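Local coordinates for protein laminin subunit ALPHA-1 (PDB 2JD4) that forms the LG4-5 domain pair of the laminin alpha1 chain, a basement membrane protein, and probably carries sites by which laminin attaches to the cell surface, at residues G16-A21 with C193-Q198; H22-S27 with A167-I172. The protein carries 4 engineered substitutions. All blocks are in the same frame, centred on the assembly; numbering follows the deposited sequence.

Contact 1 (G16-A21 with C193-Q198); sequences GYVAGA and CYVVAQ
Y17 and Y194 both set CG anti to their own carbonyl carbon and beside the backbone N (chi1 -59° and -68°). With the backbones bridged at these two residues, the side chains run alongside each other and point the same way. The rings are close to parallel (21°) but displaced, with little of one over the other. Their nearest atoms are Y17 CE2 and Y194 CE2, 3.9 Å apart. The Y17 ring also has a cation-pi contact with R192. V18 places CG2 beside its backbone N, and this methyl lies 3.6 Å from V195 CA. V195 turns its own CG2 toward segment 16-21, 3.6 Å from G16 O.

Y17 and Y194 form a single beta bridge, held by two backbone bonds. It ties the loop before strand 22-23 to the segment entering strand 197-198. V195 N donates to G16 O at 3.0 Å, from above the carbonyl plane. V18 N donates to C193 O at 2.9 Å, nearly in line with the C=O. The same C193 oxygen sits at the edge of the Y17 ring, near its plane. G16 has backbone angles at which a CB would collide with the preceding carbonyl O. Beyond the bridge the two segments separate and a water fills in. It gives hydrogens to V18 O (2.6 Å) and A21 O and accepts one from C193 N (2.8 Å). A21 CB then packs on C193 SG. The chemistry is thus mainly backbone and water bonding with a thin apolar cover, so the pairing depends little on polar side chains.

Contact 2 (H22-S27 with A167-I172); sequences HQFGLS and ACIGEI
F24 and I169 cross at about a right angle. F24 CE1 comes within 3.8 Å of I169 CD1, which stands obliquely to the ring. A167 O lies near the ring plane instead, 3.7 Å from F24 CD1. The same oxygen accepts F24 N at 2.8 Å in a nearly straight bond (172°), which holds the F24 backbone against A167.

Q23 works on the other face of the sheet, with C168. Its CG is anti to the backbone N, and the chain then bends at chi2 (79°). The amide is folded across toward the neighbouring strand, with Q23 NE2 3.3 Å from C168 CB. Q23 OE1 lies on the A167 side, 3.9 Å from A167 C. The amide thus packs along the backbone of A167 and C168, and the side chain also touches C193. An alanine here would remove the amide and is likely to leave C168 CB without its cover and C193 less closely packed.

H22 and I169 form an antiparallel hydrogen-bonded pair. I169 N donates to H22 O at 2.8 Å, in the carbonyl plane, and H22 N returns a bond to I169 O at 3.0 Å. Q23 and C168 follow as a non-hydrogen-bonded pair.

Strand 22-23 thus lies along strand 167-174, which also pairs with strand 44-53. No helix takes part. H22 and F24 touch L32 of strand 31-35, and I169 touches L146 of strand 143-146. Both of those strands belong to the facing sheet, so this side lines the interior of the laminin G beta sandwich.

In the fold
The C168-C193 disulfide joins the two contacts directly, with one cysteine in each. Segment 16-21 also runs straight on into segment 22-27, so the same incoming chain makes both. Contact 2 is buried and belongs to the beta sandwich of the first laminin G domain. Its strand bonds are backed by an aromatic and aliphatic interior. Contact 1 is only partly buried. It lies in loop and linker, where segment 193-198 leads on toward the second laminin G domain. There a single bridge, a water and two tyrosines near the surface replace regular strand pairing. Neither contact contains a magnesium-binding residue.

Contact 1 (G16-A21 with C193-Q198)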
loop_
_atom_site.group_PDB
_atom_site.type_symbol
_atom_site.label_atom_id
_atom_site.label_comp_id
_atom_site.label_asym_id
_atom_site.label_seq_id
_atom_site.Cartn_x
_atom_site.Cartn_y
_atom_site.Cartn_z
ATOM N N GLY A 16 -0.890 -19.626 -3.532
ATOM C CA GLY A 16 0.328 -20.184 -2.970
ATOM C C GLY A 16 1.392 -19.092 -2.936
ATOM O O GLY A 16 1.124 -17.973 -3.378
ATOM N N TYR A 17 2.593 -19.398 -2.442
ATOM C CA TYR A 17 3.655 -18.389 -2.350
ATOM C C TYR A 17 4.897 -18.640 -3.185
ATOM O O TYR A 17 5.246 -19.780 -3.473
ATOM C CB TYR A 17 4.103 -18.213 -0.898
ATOM C CG TYR A 17 3.003 -17.794 0.037
ATOM C CD1 TYR A 17 2.270 -18.741 0.748
ATOM C CD2 TYR A 17 2.681 -16.449 0.200
ATOM C CE1 TYR A 17 1.241 -18.359 1.598
ATOM C CE2 TYR A 17 1.651 -16.055 1.050
ATOM C CZ TYR A 17 0.938 -17.016 1.743
ATOM O OH TYR A 17 -0.083 -16.635 2.581
ATOM N N VAL A 18 5.572 -17.555 -3.550
ATOM C CA VAL A 18 6.795 -17.632 -4.340
ATOM C C VAL A 18 7.970 -17.932 -3.410
ATOM O O VAL A 18 8.158 -17.261 -2.399
ATOM C CB VAL A 18 7.075 -16.294 -5.075
ATOM C CG1 VAL A 18 8.343 -16.410 -5.913
ATOM C CG2 VAL A 18 5.895 -15.921 -5.955
ATOM N N ALA A 19 8.761 -18.944 -3.746
ATOM C CA ALA A 19 9.910 -19.305 -2.926
ATOM C C ALA A 19 11.069 -18.331 -3.142
ATOM O O ALA A 19 11.325 -17.898 -4.261
ATOM C CB ALA A 19 10.360 -20.728 -3.258
ATOM N N GLY A 20 11.759 -17.982 -2.063
ATOM C CA GLY A 20 12.900 -17.090 -2.175
ATOM C C GLY A 20 12.581 -15.691 -2.675
ATOM O O GLY A 20 13.345 -15.107 -3.452
ATOM N N ALA A 21 11.444 -15.159 -2.247
ATOM C CA ALA A 21 11.055 -13.812 -2.644
ATOM C C ALA A 21 10.450 -13.141 -1.423
ATOM O O ALA A 21 9.919 -13.822 -0.537
ATOM C CB ALA A 21 10.042 -13.860 -3.779
ATOM N N CYS A 193 5.304 -13.379 -0.990
ATOM C CA CYS A 193 4.586 -12.909 -2.166
ATOM C C CYS A 193 3.690 -13.998 -2.735
ATOM O O CYS A 193 4.074 -15.167 -2.766
ATOM C CB CYS A 193 5.558 -12.522 -3.274
ATOM S SG CYS A 193 7.024 -11.589 -2.765
ATOM N N TYR A 194 2.509 -13.610 -3.202
ATOM C CA TYR A 194 1.587 -14.562 -3.810
ATOM C C TYR A 194 2.150 -14.900 -5.195
ATOM O O TYR A 194 2.747 -14.040 -5.858
ATOM C CB TYR A 194 0.190 -13.938 -3.952
ATOM C CG TYR A 194 -0.522 -13.694 -2.638
ATOM C CD1 TYR A 194 -0.828 -12.399 -2.213
ATOM C CD2 TYR A 194 -0.900 -14.761 -1.820
ATOM C CE1 TYR A 194 -1.497 -12.177 -1.007
ATOM C CE2 TYR A 194 -1.565 -14.548 -0.613
ATOM C CZ TYR A 194 -1.859 -13.260 -0.215
ATOM O OH TYR A 194 -2.513 -13.058 0.981
ATOM N N VAL A 195 1.989 -16.149 -5.627
ATOM C CA VAL A 195 2.477 -16.556 -6.945
ATOM C C VAL A 195 1.838 -15.639 -7.977
ATOM O O VAL A 195 2.482 -15.232 -8.942
ATOM C CB VAL A 195 2.102 -18.037 -7.260
ATOM C CG1 VAL A 195 2.412 -18.375 -8.720
ATOM C CG2 VAL A 195 2.883 -18.962 -6.347
ATOM N N VAL A 196 0.571 -15.312 -7.752
ATOM C CA VAL A 196 -0.189 -14.430 -8.637
ATOM C C VAL A 196 -0.888 -13.364 -7.794
ATOM O O VAL A 196 -1.623 -13.695 -6.863
ATOM C CB VAL A 196 -1.282 -15.200 -9.412
ATOM C CG1 VAL A 196 -2.005 -14.251 -10.350
ATOM C CG2 VAL A 196 -0.671 -16.353 -10.185
ATOM N N ALA A 197 -0.668 -12.091 -8.128
ATOM C CA ALA A 197 -1.278 -10.995 -7.378
ATOM C C ALA A 197 -1.957 -9.967 -8.281
ATOM O O ALA A 197 -1.725 -9.933 -9.493
ATOM C CB ALA A 197 -0.222 -10.302 -6.514
ATOM N N GLN A 198 -2.805 -9.143 -7.673
ATOM C CA GLN A 198 -3.522 -8.090 -8.379
ATOM C C GLN A 198 -3.465 -6.843 -7.503
ATOM O O GLN A 198 -3.233 -6.943 -6.302
ATOM C CB GLN A 198 -4.978 -8.508 -8.639
ATOM C CG GLN A 198 -5.812 -8.846 -7.399
ATOM C CD GLN A 198 -7.242 -9.271 -7.754
ATOM O OE1 GLN A 198 -7.949 -8.565 -8.466
ATOM N NE2 GLN A 198 -7.663 -10.432 -7.256
HETATM O O HOH W 1 7.404 -15.173 -1.038
#

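Contact 2 (H22-S27 with A167-I172)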
loop_
_atom_site.group_PDB
_atom_site.type_symbol
_atom_site.label_atom_id
_atom_site.label_comp_id
_atom_site.label_asym_id
_atom_site.label_seq_id
_atom_site.Cartn_x
_atom_site.Cartn_y
_atom_site.Cartn_z
ATOM N N HIS A 22 10.526 -11.814 -1.371
ATOM C CA HIS A 22 9.974 -11.088 -0.234
ATOM C C HIS A 22 9.047 -9.948 -0.665
ATOM O O HIS A 22 9.319 -9.248 -1.642
ATOM C CB HIS A 22 11.122 -10.527 0.621
ATOM C CG HIS A 22 12.034 -11.583 1.171
ATOM N ND1 HIS A 22 11.810 -12.208 2.379
ATOM C CD2 HIS A 22 13.163 -12.135 0.669
ATOM C CE1 HIS A 22 12.761 -13.098 2.597
ATOM N NE2 HIS A 22 13.596 -13.074 1.574
ATOM N N GLN A 23 7.956 -9.769 0.075
ATOM C CA GLN A 23 7.006 -8.702 -0.208
ATOM C C GLN A 23 7.274 -7.564 0.773
ATOM O O GLN A 23 7.317 -7.784 1.979
ATOM C CB GLN A 23 5.561 -9.182 -0.020
ATOM C CG GLN A 23 4.509 -8.095 -0.288
ATOM C CD GLN A 23 4.255 -7.866 -1.770
ATOM O OE1 GLN A 23 3.606 -6.893 -2.153
ATOM N NE2 GLN A 23 4.757 -8.770 -2.609
ATOM N N PHE A 24 7.452 -6.355 0.252
ATOM C CA PHE A 24 7.694 -5.192 1.094
ATOM C C PHE A 24 6.497 -4.240 1.004
ATOM O O PHE A 24 5.505 -4.535 0.336
ATOM C CB PHE A 24 8.983 -4.477 0.663
ATOM C CG PHE A 24 10.211 -5.335 0.770
ATOM C CD1 PHE A 24 10.596 -6.155 -0.288
ATOM C CD2 PHE A 24 10.970 -5.345 1.941
ATOM C CE1 PHE A 24 11.724 -6.980 -0.183
ATOM C CE2 PHE A 24 12.094 -6.161 2.059
ATOM C CZ PHE A 24 12.471 -6.982 0.991
ATOM N N GLY A 25 6.584 -3.104 1.687
ATOM C CA GLY A 25 5.490 -2.149 1.650
ATOM C C GLY A 25 4.295 -2.462 2.544
ATOM O O GLY A 25 3.301 -1.739 2.502
ATOM N N LEU A 26 4.365 -3.522 3.345
ATOM C CA LEU A 26 3.248 -3.852 4.237
ATOM C C LEU A 26 3.115 -2.744 5.287
ATOM O O LEU A 26 2.012 -2.427 5.736
ATOM C CB LEU A 26 3.476 -5.212 4.902
ATOM C CG LEU A 26 3.429 -6.391 3.923
ATOM C CD1 LEU A 26 3.945 -7.629 4.621
ATOM C CD2 LEU A 26 1.998 -6.610 3.415
ATOM N N SER A 27 4.248 -2.172 5.685
ATOM C CA SER A 27 4.262 -1.047 6.613
ATOM C C SER A 27 5.193 -0.046 5.933
ATOM O O SER A 27 5.885 -0.398 4.976
ATOM C CB SER A 27 4.827 -1.443 7.981
ATOM O OG SER A 27 6.240 -1.401 7.979
ATOM N N ALA A 167 6.111 -3.896 -3.053
ATOM C CA ALA A 167 6.453 -4.791 -4.150
ATOM C C ALA A 167 7.127 -6.063 -3.662
ATOM O O ALA A 167 7.589 -6.135 -2.523
ATOM C CB ALA A 167 7.389 -4.073 -5.133
ATOM N N CYS A 168 7.185 -7.048 -4.552
ATOM C CA CYS A 168 7.835 -8.319 -4.278
ATOM C C CYS A 168 9.207 -8.236 -4.929
ATOM O O CYS A 168 9.329 -7.808 -6.076
ATOM C CB CYS A 168 7.053 -9.473 -4.904
ATOM S SG CYS A 168 7.810 -11.097 -4.565
ATOM N N ILE A 169 10.237 -8.637 -4.200
ATOM C CA ILE A 169 11.587 -8.603 -4.740
ATOM C C ILE A 169 12.212 -9.991 -4.649
ATOM O O ILE A 169 12.154 -10.640 -3.611
ATOM C CB ILE A 169 12.472 -7.598 -3.979
ATOM C CG1 ILE A 169 11.880 -6.190 -4.090
ATOM C CG2 ILE A 169 13.876 -7.592 -4.574
ATOM C CD1 ILE A 169 12.678 -5.128 -3.334
ATOM N N GLY A 170 12.787 -10.445 -5.755
ATOM C CA GLY A 170 13.410 -11.750 -5.771
ATOM C C GLY A 170 14.857 -11.653 -5.330
ATOM O O GLY A 170 15.186 -10.932 -4.385
ATOM N N GLU A 171 15.728 -12.364 -6.034
ATOM C CA GLU A 171 17.144 -12.368 -5.705
ATOM C C GLU A 171 17.811 -11.049 -6.115
ATOM O O GLU A 171 17.348 -10.363 -7.023
ATOM C CB GLU A 171 17.840 -13.541 -6.412
ATOM C CG GLU A 171 17.275 -14.930 -6.081
ATOM C CD GLU A 171 17.249 -15.228 -4.593
ATOM O OE1 GLU A 171 18.147 -14.749 -3.868
ATOM O OE2 GLU A 171 16.335 -15.954 -4.142
ATOM N N ILE A 172 18.899 -10.706 -5.438
ATOM C CA ILE A 172 19.636 -9.484 -5.742
ATOM C C ILE A 172 21.139 -9.751 -5.729
ATOM O O ILE A 172 21.654 -10.480 -4.874
ATOM C CB ILE A 172 19.282 -8.352 -4.738
ATOM C CG1 ILE A 172 20.165 -7.126 -4.993
ATOM C CG2 ILE A 172 19.420 -8.857 -3.310
ATOM C CD1 ILE A 172 19.849 -5.928 -4.091
#